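Local structure of SmhB (Serratia marcescens, 6ZZ5) at residues Thr24-Val35 / Thr209-Met218; Asn170-Ile180 / Gly229-Arg240. The protein is the B component of a tripartite alpha-pore-forming toxin, here in its soluble form, and probably inserts into target membranes after a change of shape. One frame throughout, in Å; residues are numbered along the deposited sequence.

Contact 1 ties the end of helix 4-30 to the loop and strand of 209-218, and contact 2 pairs helices 156-184 and 230-245. Their centres lie about 16 Å apart, each about 15 Å from the centre of the chain, and the segments alternate in sequence. The two contacts meet directly. R240 NH1 of contact 2 is 3.1 Å from G214 O of contact 1, probably a hydrogen bond, and M218 SD packs on I177 CG2 at 3.5 Å. Strand 216-221 is thus the common element: its near end is docked on the helical bundle, while I177, I180 and L233 pack along it, I177 touching both I216 and M218.

Contact 1 (Thr24-Val35 / Thr209-Met218); sequences TYCNSVRQQIPV and TPVVMGGIAM
With CG anti to the backbone N (chi1 176°) and the chain bent back at chi2 (60°), Q32 lays its amide along the backbone from P210 to M213. Q32 OE1 accepts two N-H groups in the plane of its own carbonyl, V212 N at 2.8 Å and M213 N at 3.3 Å. On the other branch Q32 NE2 donates to P210 O at 3.1 Å and to I33 O at 2.7 Å, both close to the amide plane. Four bonds therefore fix the flip of this buried amide. M213 bends at chi3, bringing its CE against Q32 CG, while its own CG rests on V29 CG2.

Four residues earlier, on the helix, S28 holds OG between its backbone N and carbonyl carbon (chi1 79°). There S28 OG accepts from G214 N at 3.0 Å and gives its proton to Y25 O at 2.6 Å. G214 belongs to the type II turn V212-G215 that leads into strand 216-221, antiparallel to strand 191-196 in a small sheet that probably corresponds to the beta-tongue of ClyA-like toxins. One face of the Y25 ring lies on this glycine, with Y25 CZ 3.4 Å from G214 CA, and Y25 OH bonds to G263 O on helix 252-300.

Beyond the turn, T24 CG2 meets I216 CG2 at 3.8 Å. M218 runs past T24 in the opposite direction and lays CE beside OG1, whose hydrogen bond goes to L20 O. At the far end, a water links T209 OG1 to P34 O.

Contact 2 (Asn170-Ile180 / Gly229-Arg240); sequences NAAIDGAIAGI and GAIVLDKSLSAR
Two helices that precede and follow the small beta region, probably the beta-tongue of the toxin head, pack here antiparallel: 156-184 and 230-245, with I173, A176 and I180 facing S236, L233 and G229. The axes of the two short segments come within 8.9 Å at an angle of 163° between their N-to-C directions, with A176, S236 and G229 the small residues on the facing sides. I173 CG1 comes down on S236, 3.5 Å from S236 OG, and A176 CB lies 4.0 Å from L233 CD1. L233 reaches across through a CG anti to its backbone N (chi1 -176°), which lets L233 CD1 also meet I177 CG1 at 3.7 Å. At the end of the row I180 CD1 lies crosswise over the stem of L233, 3.8 Å from L233 CB, and also touches G229 O. G229 is the N-cap residue of helix 230-245, and its own N bonds to the carboxylate of E360, next to the C-terminal His tag and probably not native. Behind the pair, I177 and L233 pack against strand 216-221.

The opposite end is more polar. R240 bends at chi3, and its guanidinium passes I173, whose CD1 sits over one face toward the rim, 3.7 Å from R240 CZ. The N170 amide is turned 77° from the guanidinium plane, and its OD1 reaches NH1 through a water that donates to OD1 and accepts from NH1. NH1 also has G214 O as its probable partner, in contact 1.

The buried arginine head thus leans on the G214 carbonyl and the bridging water, with a methyl against one face; D174, not in contact with it, may add a weaker electrostatic pull.

Contact 1 (Thr24-Val35 / Thr209-Met218)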
loop_
_atom_site.group_PDB
_atom_site.type_symbol
_atom_site.label_atom_id
_atom_site.label_comp_id
_atom_site.label_asym_id
_atom_site.label_seq_id
_atom_site.Cartn_x
_atom_site.Cartn_y
_atom_site.Cartn_z
ATOM N N THR A 24 1.091 -3.983 5.386
ATOM C CA THR A 24 1.785 -5.261 5.701
ATOM C C THR A 24 3.302 -5.052 5.672
ATOM O O THR A 24 3.992 -5.563 6.557
ATOM C CB THR A 24 1.386 -6.362 4.722
ATOM O OG1 THR A 24 -0.039 -6.459 4.794
ATOM C CG2 THR A 24 1.990 -7.698 5.076
ATOM N N TYR A 25 3.803 -4.365 4.650
ATOM C CA TYR A 25 5.238 -4.055 4.555
ATOM C C TYR A 25 5.708 -3.356 5.820
ATOM O O TYR A 25 6.779 -3.728 6.367
ATOM C CB TYR A 25 5.561 -3.276 3.278
ATOM C CG TYR A 25 6.984 -3.473 2.819
ATOM C CD1 TYR A 25 8.033 -2.890 3.501
ATOM C CD2 TYR A 25 7.271 -4.225 1.690
ATOM C CE1 TYR A 25 9.351 -3.117 3.129
ATOM C CE2 TYR A 25 8.583 -4.461 1.292
ATOM C CZ TYR A 25 9.615 -3.888 2.004
ATOM O OH TYR A 25 10.865 -4.146 1.560
ATOM N N CYS A 26 4.975 -2.325 6.246
ATOM C CA CYS A 26 5.292 -1.534 7.469
ATOM C C CYS A 26 5.319 -2.463 8.695
ATOM O O CYS A 26 6.186 -2.275 9.571
ATOM C CB CYS A 26 4.302 -0.380 7.682
ATOM S SG CYS A 26 4.576 0.950 6.493
ATOM N N ASN A 27 4.363 -3.376 8.812
ATOM C CA ASN A 27 4.331 -4.341 9.951
ATOM C C ASN A 27 5.620 -5.184 9.942
ATOM O O ASN A 27 6.178 -5.505 11.051
ATOM C CB ASN A 27 3.072 -5.228 9.905
ATOM C CG ASN A 27 1.810 -4.474 10.216
ATOM O OD1 ASN A 27 1.864 -3.532 10.964
ATOM N ND2 ASN A 27 0.687 -4.957 9.720
ATOM N N SER A 28 6.122 -5.513 8.766
ATOM C CA SER A 28 7.339 -6.356 8.635
ATOM C C SER A 28 8.554 -5.570 9.124
ATOM O O SER A 28 9.439 -6.168 9.799
ATOM C CB SER A 28 7.570 -6.901 7.255
ATOM O OG SER A 28 8.135 -5.945 6.343
ATOM N N VAL A 29 8.545 -4.260 8.893
ATOM C CA VAL A 29 9.648 -3.377 9.339
ATOM C C VAL A 29 9.607 -3.324 10.841
ATOM O O VAL A 29 10.647 -3.382 11.452
ATOM C CB VAL A 29 9.551 -1.973 8.696
ATOM C CG1 VAL A 29 10.563 -0.981 9.274
ATOM C CG2 VAL A 29 9.668 -2.059 7.200
ATOM N N ARG A 30 8.416 -3.183 11.394
ATOM C CA ARG A 30 8.263 -3.081 12.854
ATOM C C ARG A 30 8.488 -4.408 13.538
ATOM O O ARG A 30 8.615 -4.388 14.791
ATOM C CB ARG A 30 6.916 -2.478 13.229
ATOM C CG ARG A 30 6.910 -1.020 12.770
ATOM C CD ARG A 30 5.760 -0.210 13.212
ATOM N NE ARG A 30 5.408 -0.270 14.614
ATOM C CZ ARG A 30 5.929 0.500 15.561
ATOM N NH1 ARG A 30 6.938 1.322 15.311
ATOM N NH2 ARG A 30 5.427 0.439 16.768
ATOM N N GLN A 31 8.587 -5.504 12.807
ATOM C CA GLN A 31 8.860 -6.813 13.494
ATOM C C GLN A 31 10.322 -7.195 13.379
ATOM O O GLN A 31 10.660 -8.224 13.896
ATOM C CB GLN A 31 7.907 -7.884 12.996
ATOM C CG GLN A 31 6.480 -7.570 13.409
ATOM C CD GLN A 31 5.494 -8.629 12.960
ATOM O OE1 GLN A 31 5.863 -9.773 12.684
ATOM N NE2 GLN A 31 4.264 -8.214 12.803
ATOM N N GLN A 32 11.150 -6.372 12.717
ATOM C CA GLN A 32 12.592 -6.659 12.519
ATOM C C GLN A 32 13.318 -6.489 13.847
ATOM O O GLN A 32 13.223 -5.415 14.480
ATOM C CB GLN A 32 13.215 -5.744 11.458
ATOM C CG GLN A 32 14.715 -5.953 11.296
ATOM C CD GLN A 32 15.054 -7.360 10.892
ATOM O OE1 GLN A 32 14.444 -7.885 9.962
ATOM N NE2 GLN A 32 15.979 -7.975 11.633
ATOM N N ILE A 33 13.979 -7.544 14.289
ATOM C CA ILE A 33 14.823 -7.496 15.504
ATOM C C ILE A 33 16.104 -6.750 15.172
ATOM O O ILE A 33 16.659 -6.892 14.066
ATOM C CB ILE A 33 15.107 -8.909 16.064
ATOM C CG1 ILE A 33 15.763 -8.841 17.440
ATOM C CG2 ILE A 33 15.965 -9.700 15.134
ATOM C CD1 ILE A 33 15.746 -10.161 18.209
ATOM N N PRO A 34 16.584 -5.902 16.111
ATOM C CA PRO A 34 17.864 -5.223 15.950
ATOM C C PRO A 34 18.966 -6.270 15.812
ATOM O O PRO A 34 18.858 -7.385 16.347
ATOM C CB PRO A 34 18.043 -4.379 17.223
ATOM C CG PRO A 34 16.643 -4.214 17.722
ATOM C CD PRO A 34 15.891 -5.467 17.324
ATOM N N VAL A 35 19.966 -5.900 15.020
ATOM C CA VAL A 35 21.106 -6.760 14.682
ATOM C C VAL A 35 22.020 -6.809 15.919
ATOM O O VAL A 35 22.128 -5.846 16.736
ATOM C CB VAL A 35 21.832 -6.297 13.397
ATOM C CG1 VAL A 35 20.893 -6.120 12.240
ATOM C CG2 VAL A 35 22.674 -5.049 13.599
ATOM N N THR A 209 21.498 -12.559 12.380
ATOM C CA THR A 209 20.108 -12.149 12.745
ATOM C C THR A 209 19.155 -12.421 11.582
ATOM O O THR A 209 19.468 -12.038 10.460
ATOM C CB THR A 209 20.102 -10.656 13.095
ATOM O OG1 THR A 209 20.951 -10.514 14.233
ATOM C CG2 THR A 209 18.728 -10.095 13.401
ATOM N N PRO A 210 17.963 -13.004 11.790
ATOM C CA PRO A 210 17.025 -13.217 10.695
ATOM C C PRO A 210 16.452 -11.850 10.313
ATOM O O PRO A 210 16.213 -11.063 11.223
ATOM C CB PRO A 210 15.877 -14.037 11.285
ATOM C CG PRO A 210 15.941 -13.747 12.792
ATOM C CD PRO A 210 17.408 -13.483 13.076
ATOM N N VAL A 211 16.229 -11.639 9.026
ATOM C CA VAL A 211 15.683 -10.355 8.527
ATOM C C VAL A 211 14.300 -10.617 7.956
ATOM O O VAL A 211 14.181 -11.306 6.940
ATOM C CB VAL A 211 16.653 -9.672 7.546
ATOM C CG1 VAL A 211 16.084 -8.402 6.965
ATOM C CG2 VAL A 211 17.972 -9.381 8.245
ATOM N N VAL A 212 13.295 -10.064 8.620
ATOM C CA VAL A 212 11.879 -10.184 8.200
ATOM C C VAL A 212 11.468 -8.891 7.489
ATOM O O VAL A 212 10.373 -8.802 7.033
ATOM C CB VAL A 212 10.965 -10.507 9.401
ATOM C CG1 VAL A 212 11.392 -11.765 10.121
ATOM C CG2 VAL A 212 10.922 -9.387 10.421
ATOM N N MET A 213 12.305 -7.880 7.461
ATOM C CA MET A 213 12.012 -6.591 6.817
ATOM C C MET A 213 11.815 -6.814 5.312
ATOM O O MET A 213 12.719 -7.333 4.668
ATOM C CB MET A 213 13.171 -5.629 7.017
ATOM C CG MET A 213 12.759 -4.211 6.886
ATOM S SD MET A 213 14.121 -3.058 7.300
ATOM C CE MET A 213 14.791 -3.969 8.649
ATOM N N GLY A 214 10.620 -6.561 4.844
ATOM C CA GLY A 214 10.114 -6.870 3.493
ATOM C C GLY A 214 9.864 -8.356 3.286
ATOM O O GLY A 214 9.581 -8.749 2.157
ATOM N N GLY A 215 9.836 -9.149 4.354
ATOM C CA GLY A 215 9.518 -10.588 4.250
ATOM C C GLY A 215 8.052 -10.807 4.487
ATOM O O GLY A 215 7.697 -11.117 5.627
ATOM N N ILE A 216 7.237 -10.552 3.468
ATOM C CA ILE A 216 5.758 -10.547 3.586
ATOM C C ILE A 216 5.128 -11.508 2.598
ATOM O O ILE A 216 5.609 -11.657 1.461
ATOM C CB ILE A 216 5.165 -9.134 3.433
ATOM C CG1 ILE A 216 5.432 -8.505 2.068
ATOM C CG2 ILE A 216 5.678 -8.266 4.565
ATOM C CD1 ILE A 216 4.604 -7.300 1.800
ATOM N N ALA A 217 4.028 -12.073 3.039
ATOM C CA ALA A 217 3.085 -12.815 2.183
ATOM C C ALA A 217 1.700 -12.192 2.374
ATOM O O ALA A 217 1.302 -11.850 3.533
ATOM C CB ALA A 217 3.089 -14.269 2.525
ATOM N N MET A 218 1.026 -12.011 1.253
ATOM C CA MET A 218 -0.396 -11.650 1.255
ATOM C C MET A 218 -1.119 -12.639 0.332
ATOM O O MET A 218 -0.707 -12.891 -0.826
ATOM C CB MET A 218 -0.580 -10.199 0.814
ATOM C CG MET A 218 0.315 -9.195 1.589
ATOM S SD MET A 218 -0.084 -7.491 1.249
ATOM C CE MET A 218 -1.676 -7.279 2.021
HETATM O O HOH W 1 13.932 -10.097 12.655
HETATM O O HOH W 2 19.779 -10.145 16.534
#

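Contact 2 (Asn170-Ile180 / Gly229-Arg240)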
loop_
_atom_site.group_PDB
_atom_site.type_symbol
_atom_site.label_atom_id
_atom_site.label_comp_id
_atom_site.label_asym_id
_atom_site.label_seq_id
_atom_site.Cartn_x
_atom_site.Cartn_y
_atom_site.Cartn_z
ATOM N N ASN A 170 12.637 -8.490 -6.071
ATOM C CA ASN A 170 11.671 -7.681 -5.280
ATOM C C ASN A 170 10.614 -7.112 -6.214
ATOM O O ASN A 170 9.455 -7.037 -5.797
ATOM C CB ASN A 170 12.337 -6.598 -4.427
ATOM C CG ASN A 170 12.904 -7.134 -3.145
ATOM O OD1 ASN A 170 12.493 -8.194 -2.688
ATOM N ND2 ASN A 170 13.885 -6.440 -2.576
ATOM N N ALA A 171 10.963 -6.729 -7.447
ATOM C CA ALA A 171 9.979 -6.267 -8.434
ATOM C C ALA A 171 8.914 -7.347 -8.686
ATOM O O ALA A 171 7.741 -7.038 -8.787
ATOM C CB ALA A 171 10.686 -5.861 -9.717
ATOM N N ALA A 172 9.319 -8.594 -8.852
ATOM C CA ALA A 172 8.417 -9.728 -9.101
ATOM C C ALA A 172 7.543 -9.949 -7.853
ATOM O O ALA A 172 6.359 -10.196 -7.949
ATOM C CB ALA A 172 9.249 -10.932 -9.466
ATOM N N ILE A 173 8.121 -9.935 -6.681
ATOM C CA ILE A 173 7.371 -10.212 -5.425
ATOM C C ILE A 173 6.341 -9.103 -5.254
ATOM O O ILE A 173 5.149 -9.423 -5.027
ATOM C CB ILE A 173 8.298 -10.306 -4.204
ATOM C CG1 ILE A 173 9.247 -11.496 -4.368
ATOM C CG2 ILE A 173 7.453 -10.420 -2.924
ATOM C CD1 ILE A 173 10.329 -11.560 -3.288
ATOM N N ASP A 174 6.802 -7.852 -5.369
ATOM C CA ASP A 174 5.920 -6.655 -5.230
ATOM C C ASP A 174 4.726 -6.799 -6.211
ATOM O O ASP A 174 3.577 -6.617 -5.790
ATOM C CB ASP A 174 6.686 -5.377 -5.488
ATOM C CG ASP A 174 7.673 -4.909 -4.426
ATOM O OD1 ASP A 174 7.757 -5.535 -3.330
ATOM O OD2 ASP A 174 8.414 -3.936 -4.751
ATOM N N GLY A 175 4.991 -7.096 -7.482
ATOM C CA GLY A 175 3.995 -7.377 -8.538
ATOM C C GLY A 175 3.027 -8.488 -8.211
ATOM O O GLY A 175 1.808 -8.301 -8.426
ATOM N N ALA A 176 3.524 -9.634 -7.727
ATOM C CA ALA A 176 2.695 -10.788 -7.386
ATOM C C ALA A 176 1.747 -10.361 -6.269
ATOM O O ALA A 176 0.514 -10.614 -6.367
ATOM C CB ALA A 176 3.549 -11.964 -7.006
ATOM N N ILE A 177 2.274 -9.750 -5.228
ATOM C CA ILE A 177 1.438 -9.331 -4.074
ATOM C C ILE A 177 0.402 -8.301 -4.528
ATOM O O ILE A 177 -0.780 -8.461 -4.146
ATOM C CB ILE A 177 2.319 -8.811 -2.939
ATOM C CG1 ILE A 177 3.155 -9.972 -2.381
ATOM C CG2 ILE A 177 1.462 -8.095 -1.885
ATOM C CD1 ILE A 177 4.079 -9.579 -1.282
ATOM N N ALA A 178 0.801 -7.299 -5.315
ATOM C CA ALA A 178 -0.111 -6.224 -5.795
ATOM C C ALA A 178 -1.308 -6.887 -6.492
ATOM O O ALA A 178 -2.433 -6.535 -6.116
ATOM C CB ALA A 178 0.613 -5.243 -6.684
ATOM N N GLY A 179 -1.068 -7.867 -7.373
ATOM C CA GLY A 179 -2.084 -8.579 -8.162
ATOM C C GLY A 179 -2.959 -9.444 -7.256
ATOM O O GLY A 179 -4.167 -9.507 -7.474
ATOM N N ILE A 180 -2.402 -10.090 -6.245
ATOM C CA ILE A 180 -3.204 -10.911 -5.286
ATOM C C ILE A 180 -4.170 -9.979 -4.557
ATOM O O ILE A 180 -5.350 -10.339 -4.440
ATOM C CB ILE A 180 -2.318 -11.730 -4.335
ATOM C CG1 ILE A 180 -1.524 -12.779 -5.119
ATOM C CG2 ILE A 180 -3.149 -12.399 -3.250
ATOM C CD1 ILE A 180 -0.355 -13.404 -4.346
ATOM N N GLY A 229 -3.787 -17.954 -3.621
ATOM C CA GLY A 229 -2.615 -17.099 -3.896
ATOM C C GLY A 229 -1.306 -17.687 -3.400
ATOM O O GLY A 229 -0.275 -17.156 -3.812
ATOM N N ALA A 230 -1.268 -18.710 -2.548
ATOM C CA ALA A 230 0.016 -19.218 -2.011
ATOM C C ALA A 230 0.840 -19.847 -3.146
ATOM O O ALA A 230 2.065 -19.628 -3.210
ATOM C CB ALA A 230 -0.196 -20.201 -0.882
ATOM N N ILE A 231 0.203 -20.543 -4.069
ATOM C CA ILE A 231 0.923 -21.218 -5.175
ATOM C C ILE A 231 1.541 -20.116 -6.045
ATOM O O ILE A 231 2.733 -20.227 -6.380
ATOM C CB ILE A 231 0.004 -22.156 -5.985
ATOM C CG1 ILE A 231 -0.615 -23.221 -5.060
ATOM C CG2 ILE A 231 0.850 -22.776 -7.104
ATOM C CD1 ILE A 231 -1.512 -24.225 -5.712
ATOM N N VAL A 232 0.756 -19.095 -6.378
ATOM C CA VAL A 232 1.233 -17.956 -7.212
ATOM C C VAL A 232 2.448 -17.346 -6.505
ATOM O O VAL A 232 3.522 -17.180 -7.095
ATOM C CB VAL A 232 0.113 -16.915 -7.396
ATOM C CG1 VAL A 232 0.649 -15.676 -8.092
ATOM C CG2 VAL A 232 -1.083 -17.487 -8.157
ATOM N N LEU A 233 2.292 -17.043 -5.226
ATOM C CA LEU A 233 3.238 -16.167 -4.508
ATOM C C LEU A 233 4.515 -16.937 -4.208
ATOM O O LEU A 233 5.644 -16.309 -4.180
ATOM C CB LEU A 233 2.551 -15.638 -3.249
ATOM C CG LEU A 233 3.367 -14.626 -2.448
ATOM C CD1 LEU A 233 3.857 -13.477 -3.299
ATOM C CD2 LEU A 233 2.567 -14.103 -1.278
ATOM N N ASP A 234 4.380 -18.245 -4.022
ATOM C CA ASP A 234 5.497 -19.163 -3.680
ATOM C C ASP A 234 6.632 -19.044 -4.714
ATOM O O ASP A 234 7.819 -19.119 -4.294
ATOM C CB ASP A 234 4.958 -20.576 -3.529
ATOM C CG ASP A 234 5.988 -21.698 -3.536
ATOM O OD1 ASP A 234 6.846 -21.730 -2.633
ATOM O OD2 ASP A 234 5.895 -22.554 -4.406
ATOM N N LYS A 235 6.364 -18.833 -5.990
ATOM C CA LYS A 235 7.471 -18.826 -7.008
ATOM C C LYS A 235 8.472 -17.703 -6.718
ATOM O O LYS A 235 9.656 -17.976 -6.608
ATOM C CB LYS A 235 6.890 -18.602 -8.412
ATOM C CG LYS A 235 6.138 -19.802 -8.958
ATOM C CD LYS A 235 7.052 -21.003 -9.081
ATOM C CE LYS A 235 6.418 -22.203 -9.745
ATOM N NZ LYS A 235 5.103 -22.523 -9.136
ATOM N N SER A 236 7.985 -16.484 -6.525
ATOM C CA SER A 236 8.860 -15.310 -6.292
ATOM C C SER A 236 9.478 -15.360 -4.896
ATOM O O SER A 236 10.637 -15.030 -4.786
ATOM C CB SER A 236 8.137 -14.014 -6.605
ATOM O OG SER A 236 6.995 -13.736 -5.794
ATOM N N LEU A 237 8.742 -15.754 -3.855
ATOM C CA LEU A 237 9.350 -15.835 -2.482
ATOM C C LEU A 237 10.470 -16.883 -2.472
ATOM O O LEU A 237 11.503 -16.639 -1.889
ATOM C CB LEU A 237 8.280 -16.212 -1.457
ATOM C CG LEU A 237 7.110 -15.281 -1.295
ATOM C CD1 LEU A 237 6.210 -15.788 -0.168
ATOM C CD2 LEU A 237 7.553 -13.849 -1.023
ATOM N N SER A 238 10.273 -18.045 -3.062
ATOM C CA SER A 238 11.320 -19.095 -3.161
ATOM C C SER A 238 12.494 -18.574 -4.011
ATOM O O SER A 238 13.645 -18.897 -3.708
ATOM C CB SER A 238 10.791 -20.362 -3.728
ATOM O OG SER A 238 9.932 -20.954 -2.782
ATOM N N ALA A 239 12.194 -17.824 -5.085
ATOM C CA ALA A 239 13.245 -17.241 -5.951
ATOM C C ALA A 239 14.147 -16.359 -5.074
ATOM O O ALA A 239 15.387 -16.466 -5.185
ATOM C CB ALA A 239 12.612 -16.510 -7.121
ATOM N N ARG A 240 13.570 -15.484 -4.243
ATOM C CA ARG A 240 14.398 -14.584 -3.396
ATOM C C ARG A 240 15.288 -15.434 -2.477
ATOM O O ARG A 240 16.499 -15.146 -2.306
ATOM C CB ARG A 240 13.515 -13.631 -2.578
ATOM C CG ARG A 240 14.329 -12.775 -1.610
ATOM C CD ARG A 240 13.539 -11.644 -0.952
ATOM N NE ARG A 240 12.427 -12.231 -0.202
ATOM C CZ ARG A 240 11.367 -11.600 0.258
ATOM N NH1 ARG A 240 11.239 -10.313 0.081
ATOM N NH2 ARG A 240 10.421 -12.262 0.885
HETATM O O HOH W 3 13.278 -8.411 -0.319
#